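Local coordinates for protein putative Zn-dependent Alcohol Dehydrogenase (Rhodobacter sphaeroides, PDB 3IV6) that binds S-adenosylmethionine in a Rossmann-like domain and, despite its name as a putative zinc-dependent alcohol dehydrogenase, is probably a methyltransferase-like protein, at residues 20-26 with 194-199; 128-133 with 225-231. One frame throughout, in Å; residues are numbered along the deposited sequence.

Interaction 1. Residues 20-26 with 194-199. With SAM (S-adenosylmethionine), chain E.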
ATOM      1  N   GLN A  20      -7.558  14.129   1.483  1.00 37.44           N
ATOM      2  CA  GLN A  20      -7.010  14.781   0.298  1.00 39.92           C
ATOM      3  C   GLN A  20      -6.570  13.753  -0.735  1.00 36.82           C
ATOM      4  O   GLN A  20      -6.612  14.003  -1.942  1.00 37.71           O
ATOM      5  CB  GLN A  20      -5.818  15.664   0.661  1.00 38.35           C
ATOM      6  CG  GLN A  20      -6.163  16.882   1.463  1.00 39.23           C
ATOM      7  CD  GLN A  20      -4.942  17.686   1.795  1.00 41.99           C
ATOM      8  OE1 GLN A  20      -4.451  18.463   0.977  1.00 47.71           O
ATOM      9  NE2 GLN A  20      -4.429  17.498   3.000  1.00 42.53           N
ATOM     10  N   PHE A  21      -6.151  12.590  -0.260  1.00 35.23           N
ATOM     11  CA  PHE A  21      -5.668  11.575  -1.167  1.00 35.02           C
ATOM     12  C   PHE A  21      -6.671  11.160  -2.248  1.00 35.96           C
ATOM     13  O   PHE A  21      -6.306  10.959  -3.411  1.00 38.39           O
ATOM     14  CB  PHE A  21      -5.174  10.343  -0.437  1.00 31.91           C
ATOM     15  CG  PHE A  21      -4.469   9.399  -1.348  1.00 34.51           C
ATOM     16  CD1 PHE A  21      -3.121   9.569  -1.618  1.00 32.40           C
ATOM     17  CD2 PHE A  21      -5.169   8.390  -2.009  1.00 33.48           C
ATOM     18  CE1 PHE A  21      -2.457   8.733  -2.482  1.00 36.32           C
ATOM     19  CE2 PHE A  21      -4.521   7.545  -2.902  1.00 29.55           C
ATOM     20  CZ  PHE A  21      -3.161   7.710  -3.135  1.00 34.01           C
ATOM     21  N   TRP A  22      -7.935  11.034  -1.882  1.00 32.23           N
ATOM     22  CA  TRP A  22      -8.920  10.645  -2.873  1.00 30.76           C
ATOM     23  C   TRP A  22      -9.818  11.789  -3.361  1.00 35.74           C
ATOM     24  O   TRP A  22     -10.746  11.563  -4.148  1.00 42.80           O
ATOM     25  CB  TRP A  22      -9.785   9.543  -2.294  1.00 32.47           C
ATOM     26  CG  TRP A  22     -10.742   9.986  -1.165  1.00 34.01           C
ATOM     27  CD1 TRP A  22     -11.886  10.752  -1.284  1.00 35.18           C
ATOM     28  CD2 TRP A  22     -10.660   9.629   0.207  1.00 28.06           C
ATOM     29  NE1 TRP A  22     -12.500  10.894  -0.064  1.00 33.76           N
ATOM     30  CE2 TRP A  22     -11.764  10.204   0.868  1.00 30.37           C
ATOM     31  CE3 TRP A  22      -9.756   8.875   0.944  1.00 27.56           C
ATOM     32  CZ2 TRP A  22     -11.976  10.053   2.216  1.00 30.25           C
ATOM     33  CZ3 TRP A  22      -9.977   8.719   2.274  1.00 32.34           C
ATOM     34  CH2 TRP A  22     -11.069   9.304   2.903  1.00 33.40           C
ATOM     35  N   THR A  23      -9.575  13.005  -2.884  1.00 34.24           N
ATOM     36  CA  THR A  23     -10.400  14.149  -3.267  1.00 36.51           C
ATOM     37  C   THR A  23      -9.656  15.037  -4.232  1.00 37.19           C
ATOM     38  O   THR A  23     -10.251  15.623  -5.133  1.00 34.86           O
ATOM     39  CB  THR A  23     -10.847  15.007  -2.060  1.00 33.57           C
ATOM     40  OG1 THR A  23      -9.712  15.307  -1.233  1.00 39.85           O
ATOM     41  CG2 THR A  23     -11.869  14.284  -1.249  1.00 29.11           C
ATOM     42  N   ILE A  24      -8.354  15.165  -4.020  1.00 38.62           N
ATOM     43  CA  ILE A  24      -7.576  16.047  -4.865  1.00 36.15           C
ATOM     44  C   ILE A  24      -6.257  15.407  -5.231  1.00 31.72           C
ATOM     45  O   ILE A  24      -5.479  15.973  -5.988  1.00 35.02           O
ATOM     46  CB  ILE A  24      -7.441  17.457  -4.256  1.00 34.54           C
ATOM     47  CG1 ILE A  24      -6.363  17.506  -3.183  1.00 39.75           C
ATOM     48  CG2 ILE A  24      -8.763  17.904  -3.688  1.00 29.78           C
ATOM     49  CD1 ILE A  24      -6.128  18.886  -2.641  1.00 32.18           C
ATOM     50  N   GLY A  25      -6.034  14.196  -4.731  1.00 25.87           N
ATOM     51  CA  GLY A  25      -4.868  13.419  -5.133  1.00 29.67           C
ATOM     52  C   GLY A  25      -4.793  13.017  -6.600  1.00 28.80           C
ATOM     53  O   GLY A  25      -5.795  13.090  -7.314  1.00 25.92           O
ATOM     54  N   ARG A  26      -3.614  12.584  -7.056  1.00 26.75           N
ATOM     55  CA  ARG A  26      -3.453  12.094  -8.440  1.00 26.34           C
ATOM     56  C   ARG A  26      -4.477  11.005  -8.731  1.00 28.18           C
ATOM     57  O   ARG A  26      -4.551  10.000  -8.004  1.00 31.13           O
ATOM     58  CB  ARG A  26      -2.044  11.570  -8.687  1.00 25.60           C
ATOM     59  CG  ARG A  26      -1.832  10.828 -10.007  1.00 28.24           C
ATOM     60  CD  ARG A  26      -0.439  10.142 -10.001  1.00 32.26           C
ATOM     61  NE  ARG A  26       0.553  11.081  -9.481  1.00 39.60           N
ATOM     62  CZ  ARG A  26       1.714  10.791  -8.887  1.00 43.10           C
ATOM     63  NH1 ARG A  26       2.472  11.795  -8.462  1.00 44.36           N
ATOM     64  NH2 ARG A  26       2.126   9.540  -8.692  1.00 37.65           N
ATOM     65  N   VAL A 194       6.906  15.854  -8.382  1.00 54.85           N
ATOM     66  CA  VAL A 194       6.017  15.917  -9.535  1.00 52.88           C
ATOM     67  C   VAL A 194       4.560  16.046  -9.104  1.00 51.73           C
ATOM     68  O   VAL A 194       4.229  15.846  -7.935  1.00 46.61           O
ATOM     69  CB  VAL A 194       6.169  14.675 -10.434  1.00 43.15           C
ATOM     70  CG1 VAL A 194       7.606  14.541 -10.915  1.00 46.89           C
ATOM     71  CG2 VAL A 194       5.730  13.425  -9.686  1.00 37.97           C
ATOM     72  N   PRO A 195       3.694  16.382 -10.054  1.00 52.97           N
ATOM     73  CA  PRO A 195       2.291  16.679  -9.747  1.00 43.75           C
ATOM     74  C   PRO A 195       1.550  15.448  -9.237  1.00 42.30           C
ATOM     75  O   PRO A 195       1.522  14.420  -9.915  1.00 43.54           O
ATOM     76  CB  PRO A 195       1.726  17.109 -11.102  1.00 45.83           C
ATOM     77  CG  PRO A 195       2.897  17.664 -11.832  1.00 58.39           C
ATOM     78  CD  PRO A 195       4.078  16.843 -11.399  1.00 44.60           C
ATOM     79  N   HIS A 196       0.957  15.557  -8.053  1.00 40.26           N
ATOM     80  CA  HIS A 196       0.117  14.504  -7.523  1.00 33.15           C
ATOM     81  C   HIS A 196      -1.274  15.098  -7.401  1.00 38.55           C
ATOM     82  O   HIS A 196      -1.707  15.520  -6.322  1.00 35.66           O
ATOM     83  CB  HIS A 196       0.602  14.095  -6.159  1.00 28.50           C
ATOM     84  CG  HIS A 196       0.017  12.809  -5.668  1.00 34.26           C
ATOM     85  ND1 HIS A 196      -1.280  12.719  -5.200  1.00 34.77           N
ATOM     86  CD2 HIS A 196       0.550  11.571  -5.558  1.00 31.47           C
ATOM     87  CE1 HIS A 196      -1.514  11.480  -4.823  1.00 31.58           C
ATOM     88  NE2 HIS A 196      -0.426  10.759  -5.025  1.00 34.48           N
ATOM     89  N   GLY A 197      -1.980  15.148  -8.523  1.00 37.94           N
ATOM     90  CA  GLY A 197      -3.261  15.804  -8.504  1.00 36.60           C
ATOM     91  C   GLY A 197      -3.107  17.284  -8.228  1.00 39.60           C
ATOM     92  O   GLY A 197      -2.405  17.970  -8.949  1.00 43.46           O
ATOM     93  N   LEU A 198      -3.777  17.783  -7.205  1.00 35.13           N
ATOM     94  CA  LEU A 198      -3.710  19.199  -6.909  1.00 38.31           C
ATOM     95  C   LEU A 198      -3.201  19.497  -5.499  1.00 42.91           C
ATOM     96  O   LEU A 198      -3.405  20.613  -4.985  1.00 48.35           O
ATOM     97  CB  LEU A 198      -5.073  19.878  -7.069  1.00 39.60           C
ATOM     98  CG  LEU A 198      -6.082  19.592  -8.166  1.00 37.19           C
ATOM     99  CD1 LEU A 198      -7.363  20.310  -7.792  1.00 30.88           C
ATOM    100  CD2 LEU A 198      -5.600  19.979  -9.529  1.00 30.86           C
ATOM    101  N   ILE A 199      -2.553  18.517  -4.870  1.00 41.27           N
ATOM    102  CA  ILE A 199      -1.904  18.765  -3.585  1.00 45.19           C
ATOM    103  C   ILE A 199      -0.649  19.633  -3.807  1.00 47.15           C
ATOM    104  O   ILE A 199       0.143  19.393  -4.753  1.00 37.72           O
ATOM    105  CB  ILE A 199      -1.539  17.458  -2.828  1.00 47.79           C
ATOM    106  CG1 ILE A 199      -2.733  16.506  -2.719  1.00 41.56           C
ATOM    107  CG2 ILE A 199      -1.057  17.789  -1.427  1.00 47.92           C
ATOM    108  CD1 ILE A 199      -2.334  15.107  -2.346  1.00 33.58           C
TER
HETATM  109  N   SAM E 301      -3.143   4.974  -1.192  1.00 42.04           N
HETATM  110  CA  SAM E 301      -3.033   4.310  -2.478  1.00 38.72           C
HETATM  111  C   SAM E 301      -4.370   3.762  -2.927  1.00 30.22           C
HETATM  112  O   SAM E 301      -5.408   3.860  -2.257  1.00 27.19           O
HETATM  113  OXT SAM E 301      -4.382   3.230  -4.013  1.00 31.74           O
HETATM  114  CB  SAM E 301      -1.941   3.246  -2.462  1.00 37.81           C
HETATM  115  CG  SAM E 301      -1.014   3.265  -1.239  1.00 38.73           C
HETATM  116  SD  SAM E 301      -1.629   2.468   0.279  1.00 56.25           S
HETATM  117  CE  SAM E 301      -3.341   2.027  -0.135  1.00 34.75           C
HETATM  118  C5' SAM E 301      -1.702   3.847   1.477  1.00 32.16           C
HETATM  119  C4' SAM E 301      -2.673   3.737   2.647  1.00 32.85           C
HETATM  120  O4' SAM E 301      -2.290   2.662   3.486  1.00 31.89           O
HETATM  121  C3' SAM E 301      -2.662   4.965   3.540  1.00 36.31           C
HETATM  122  O3' SAM E 301      -3.987   5.156   3.980  1.00 34.93           O
HETATM  123  C2' SAM E 301      -1.833   4.563   4.742  1.00 34.20           C
HETATM  124  O2' SAM E 301      -2.306   5.162   5.930  1.00 33.84           O
HETATM  125  C1' SAM E 301      -2.027   3.059   4.811  1.00 27.21           C
HETATM  126  N9  SAM E 301      -0.816   2.378   5.289  1.00 21.57           N
HETATM  127  C8  SAM E 301       0.464   2.595   4.849  1.00 23.23           C
HETATM  128  N7  SAM E 301       1.309   1.793   5.550  1.00 23.35           N
HETATM  129  C5  SAM E 301       0.593   1.053   6.442  1.00 24.76           C
HETATM  130  C6  SAM E 301       0.961   0.082   7.393  1.00 25.11           C
HETATM  131  N6  SAM E 301       2.228  -0.293   7.587  1.00 21.75           N
HETATM  132  N1  SAM E 301      -0.024  -0.477   8.167  1.00 24.76           N
HETATM  133  C2  SAM E 301      -1.340  -0.064   8.004  1.00 27.24           C
HETATM  134  N3  SAM E 301      -1.715   0.871   7.069  1.00 21.07           N
HETATM  135  C4  SAM E 301      -0.756   1.428   6.294  1.00 22.55           C
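The imidazole of His196 fills the closely packed centre of this contact, with Arg26 lying across one face and Phe21 meeting its edge. CB of Arg26 sits 3.8 Å from the His196 ring centroid, only 9° off the normal, as a CH-pi contact. At the rim of the same ring CE1 of Phe21 comes within 3.7 Å of His196 CE1, the two ring planes inclined at 52°. A bend at chi3 (-45°) folds the Arg26 chain back, so that its guanidinium face lies against His196 CD2 and NH1 donates to Pro195 O over 3.1 Å, from above the carbonyl plane. Ile24 CG1 meets buried Ile199 CG1 at 3.8 Å. The backbones are joined by Leu198 N to Ile24 O, 2.8 Å and nearly straight, from within the type II' turn that runs from His196 to Ile199; Gly197, with positive phi, brings its CA to 3.4 Å from Ile24 O. Packing is sparser on the solvent side, where exposed Leu198 approaches Ile24 (CB to CB 4.4 Å). Trp207 packs edge-to-face with His196, while Phe21 places CZ 3.4 Å from the amino N of S-adenosylmethionine: an N-terminal segment lining the methionine end of the cofactor pocket in a Rossmann-like fold.

Interaction 2. Residues 128-133 with 225-231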
ATOM      1  N   ALA A 128       7.935  -5.034   3.694  1.00 24.44           N
ATOM      2  CA  ALA A 128       7.011  -5.753   2.825  1.00 24.33           C
ATOM      3  C   ALA A 128       6.914  -7.236   3.159  1.00 27.95           C
ATOM      4  O   ALA A 128       5.822  -7.815   3.084  1.00 27.63           O
ATOM      5  CB  ALA A 128       7.339  -5.544   1.336  1.00 23.47           C
ATOM      6  N   ARG A 129       8.028  -7.861   3.531  1.00 26.47           N
ATOM      7  CA  ARG A 129       7.975  -9.266   3.966  1.00 29.04           C
ATOM      8  C   ARG A 129       7.041  -9.408   5.171  1.00 28.94           C
ATOM      9  O   ARG A 129       6.078 -10.144   5.118  1.00 30.56           O
ATOM     10  CB  ARG A 129       9.364  -9.833   4.288  1.00 26.63           C
ATOM     11  CG  ARG A 129      10.269  -9.944   3.114  1.00 27.37           C
ATOM     12  CD  ARG A 129      11.655 -10.179   3.569  1.00 34.97           C
ATOM     13  NE  ARG A 129      12.620 -10.141   2.470  1.00 39.89           N
ATOM     14  CZ  ARG A 129      13.914  -9.880   2.633  1.00 40.46           C
ATOM     15  NH1 ARG A 129      14.385  -9.635   3.859  1.00 40.73           N
ATOM     16  NH2 ARG A 129      14.731  -9.849   1.585  1.00 35.48           N
ATOM     17  N   ARG A 130       7.307  -8.671   6.245  1.00 27.94           N
ATOM     18  CA  ARG A 130       6.402  -8.663   7.393  1.00 28.97           C
ATOM     19  C   ARG A 130       4.923  -8.404   7.015  1.00 28.48           C
ATOM     20  O   ARG A 130       4.009  -9.052   7.530  1.00 30.43           O
ATOM     21  CB  ARG A 130       6.898  -7.666   8.447  1.00 30.64           C
ATOM     22  CG  ARG A 130       8.043  -8.193   9.291  1.00 30.12           C
ATOM     23  CD  ARG A 130       8.329  -7.284  10.477  1.00 35.19           C
ATOM     24  NE  ARG A 130       9.031  -6.073  10.060  1.00 42.01           N
ATOM     25  CZ  ARG A 130       8.588  -4.831  10.239  1.00 44.52           C
ATOM     26  NH1 ARG A 130       7.427  -4.591  10.854  1.00 40.57           N
ATOM     27  NH2 ARG A 130       9.330  -3.826   9.807  1.00 41.96           N
ATOM     28  N   ALA A 131       4.693  -7.446   6.127  1.00 25.19           N
ATOM     29  CA  ALA A 131       3.339  -7.152   5.681  1.00 26.84           C
ATOM     30  C   ALA A 131       2.656  -8.374   5.065  1.00 28.91           C
ATOM     31  O   ALA A 131       1.553  -8.725   5.469  1.00 30.17           O
ATOM     32  CB  ALA A 131       3.330  -5.988   4.701  1.00 23.04           C
ATOM     33  N   CYS A 132       3.310  -9.021   4.105  1.00 25.88           N
ATOM     34  CA  CYS A 132       2.704 -10.164   3.406  1.00 26.20           C
ATOM     35  C   CYS A 132       2.313 -11.254   4.370  1.00 27.09           C
ATOM     36  O   CYS A 132       1.202 -11.733   4.313  1.00 28.34           O
ATOM     37  CB  CYS A 132       3.608 -10.687   2.270  1.00 23.45           C
ATOM     38  SG  CYS A 132       3.749  -9.409   0.955  1.00 29.53           S
ATOM     39  N   LEU A 133       3.219 -11.617   5.276  1.00 31.26           N
ATOM     40  CA  LEU A 133       2.895 -12.457   6.441  1.00 32.38           C
ATOM     41  C   LEU A 133       1.611 -11.998   7.189  1.00 32.45           C
ATOM     42  O   LEU A 133       0.728 -12.797   7.460  1.00 33.28           O
ATOM     43  CB  LEU A 133       4.092 -12.522   7.396  1.00 34.43           C
ATOM     44  CG  LEU A 133       4.176 -13.680   8.401  1.00 42.39           C
ATOM     45  CD1 LEU A 133       3.832 -15.028   7.765  1.00 39.47           C
ATOM     46  CD2 LEU A 133       5.551 -13.742   9.011  1.00 42.40           C
ATOM     47  N   LEU A 225      10.056 -11.715  -3.002  1.00 32.13           N
ATOM     48  CA  LEU A 225       9.480 -11.359  -1.718  1.00 37.51           C
ATOM     49  C   LEU A 225       8.517 -12.420  -1.185  1.00 37.71           C
ATOM     50  O   LEU A 225       8.598 -12.813  -0.022  1.00 43.51           O
ATOM     51  CB  LEU A 225       8.747 -10.031  -1.879  1.00 36.93           C
ATOM     52  CG  LEU A 225       7.836  -9.526  -0.787  1.00 29.86           C
ATOM     53  CD1 LEU A 225       8.706  -9.034   0.290  1.00 34.99           C
ATOM     54  CD2 LEU A 225       7.094  -8.402  -1.390  1.00 26.82           C
ATOM     55  N   LEU A 226       7.610 -12.860  -2.047  1.00 32.38           N
ATOM     56  CA  LEU A 226       6.606 -13.873  -1.735  1.00 30.84           C
ATOM     57  C   LEU A 226       7.161 -15.248  -1.409  1.00 33.77           C
ATOM     58  O   LEU A 226       6.524 -15.988  -0.659  1.00 33.52           O
ATOM     59  CB  LEU A 226       5.628 -14.013  -2.896  1.00 29.81           C
ATOM     60  CG  LEU A 226       4.702 -12.832  -3.229  1.00 31.32           C
ATOM     61  CD1 LEU A 226       3.871 -13.173  -4.430  1.00 28.52           C
ATOM     62  CD2 LEU A 226       3.789 -12.417  -2.056  1.00 25.21           C
ATOM     63  N   SER A 227       8.338 -15.570  -1.961  1.00 37.10           N
ATOM     64  CA  SER A 227       9.030 -16.854  -1.745  1.00 32.36           C
ATOM     65  C   SER A 227      10.087 -16.791  -0.661  1.00 35.95           C
ATOM     66  O   SER A 227      10.771 -17.778  -0.389  1.00 41.70           O
ATOM     67  CB  SER A 227       9.731 -17.301  -3.022  1.00 37.05           C
ATOM     68  OG  SER A 227      10.813 -16.443  -3.370  1.00 37.75           O
ATOM     69  N   HIS A 228      10.250 -15.618  -0.067  1.00 38.86           N
ATOM     70  CA  HIS A 228      11.256 -15.402   0.969  1.00 36.82           C
ATOM     71  C   HIS A 228      10.923 -16.191   2.233  1.00 38.66           C
ATOM     72  O   HIS A 228       9.752 -16.294   2.639  1.00 37.08           O
ATOM     73  CB  HIS A 228      11.348 -13.905   1.298  1.00 36.84           C
ATOM     74  CG  HIS A 228      12.536 -13.548   2.131  1.00 40.55           C
ATOM     75  ND1 HIS A 228      12.566 -13.718   3.501  1.00 39.34           N
ATOM     76  CD2 HIS A 228      13.745 -13.042   1.783  1.00 36.92           C
ATOM     77  CE1 HIS A 228      13.744 -13.335   3.958  1.00 40.30           C
ATOM     78  NE2 HIS A 228      14.479 -12.927   2.937  1.00 39.73           N
ATOM     79  N   ASP A 229      11.964 -16.733   2.857  1.00 44.58           N
ATOM     80  CA  ASP A 229      11.836 -17.493   4.112  1.00 50.35           C
ATOM     81  C   ASP A 229      10.970 -16.821   5.186  1.00 45.68           C
ATOM     82  O   ASP A 229      10.301 -17.508   5.940  1.00 45.94           O
ATOM     83  CB  ASP A 229      13.220 -17.826   4.699  1.00 48.70           C
ATOM     84  CG  ASP A 229      14.094 -18.627   3.732  1.00 73.23           C
ATOM     85  OD1 ASP A 229      13.521 -19.403   2.931  1.00 67.45           O
ATOM     86  OD2 ASP A 229      15.346 -18.492   3.786  1.00 76.27           O
ATOM     87  N   VAL A 230      10.987 -15.493   5.262  1.00 41.47           N
ATOM     88  CA  VAL A 230      10.225 -14.798   6.292  1.00 35.86           C
ATOM     89  C   VAL A 230       8.726 -14.937   6.054  1.00 41.35           C
ATOM     90  O   VAL A 230       7.929 -15.053   7.012  1.00 38.06           O
ATOM     91  CB  VAL A 230      10.624 -13.299   6.391  1.00 34.61           C
ATOM     92  CG1 VAL A 230       9.624 -12.495   7.252  1.00 31.60           C
ATOM     93  CG2 VAL A 230      11.965 -13.176   6.964  1.00 33.73           C
ATOM     94  N   VAL A 231       8.348 -14.940   4.773  1.00 41.15           N
ATOM     95  CA  VAL A 231       6.942 -15.026   4.394  1.00 41.95           C
ATOM     96  C   VAL A 231       6.451 -16.469   4.341  1.00 41.93           C
ATOM     97  O   VAL A 231       5.254 -16.727   4.381  1.00 41.60           O
ATOM     98  CB  VAL A 231       6.648 -14.297   3.057  1.00 39.60           C
ATOM     99  CG1 VAL A 231       5.147 -14.283   2.769  1.00 30.90           C
ATOM    100  CG2 VAL A 231       7.184 -12.873   3.108  1.00 36.36           C
TER
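Arg129 lays its guanidinium flat on the imidazole of His228, the two centres 3.5 Å apart and the planes inclined by 17°. NE2 of His228 lies over the middle of the guanidinium, 3.1 Å from Arg129 CZ, while Arg129 NE lies over the centre of the imidazole. The nitrogens of the two groups thus meet face to face, at angles too poor for hydrogen bonding. Just before the planar group, CD of Arg129 adds a CH-pi contact to the same His228 face. The side chain reaches this place because it is extended from CG to NE, while its CG packs against Leu225 CD1 and its CB against the CG1 of Val230 and CG2 of Val231. Deeper in, CB of Cys132 touches Val231 CG1 at 3.9 Å, and Ala128 CB lies at the same distance from Leu225 CD1. Toward the other end, Leu133 CD2 approaches Val230 O to 3.4 Å.

In the next shell, Val230 N donates to His228 ND1 (3.0 Å, 172° at the hydrogen) and fixes the turn of the ring. Asn232 ND2 bonds to the carbonyls of Leu226 and His228, tying down the turn that carries His228. With ND1 accepting this N-H, His228 would bear its own proton on NE2 if neutral; the stacked guanidinium probably disfavours the doubly protonated, cationic ring, as does the use of ND1 as an acceptor.

In the fold
From the N terminus, the chain passes through 20-26 before entering the first strand, 48-52, of the Rossmann-like sheet, and reaches 128-133 on helix 125-139, between strands 113-117 and 143-149. It then runs out through helices and the first two strands of the small antiparallel sheet (173-174 and 179-181), returning to 20-26 at 194-199, where interaction 1 closes a loop of 167 residues. Strand 213-215 follows, and interaction 2 closes at 225-231, the end of helix 219-226 and the turn after it, before the final strands 237-244 and 251-258. The segments alternate, so the two closures cross. Their centres lie 30 Å apart on opposite sides of the chain's centre: one joins the N-terminal segment to the inserted region, the other that region's end to a core helix.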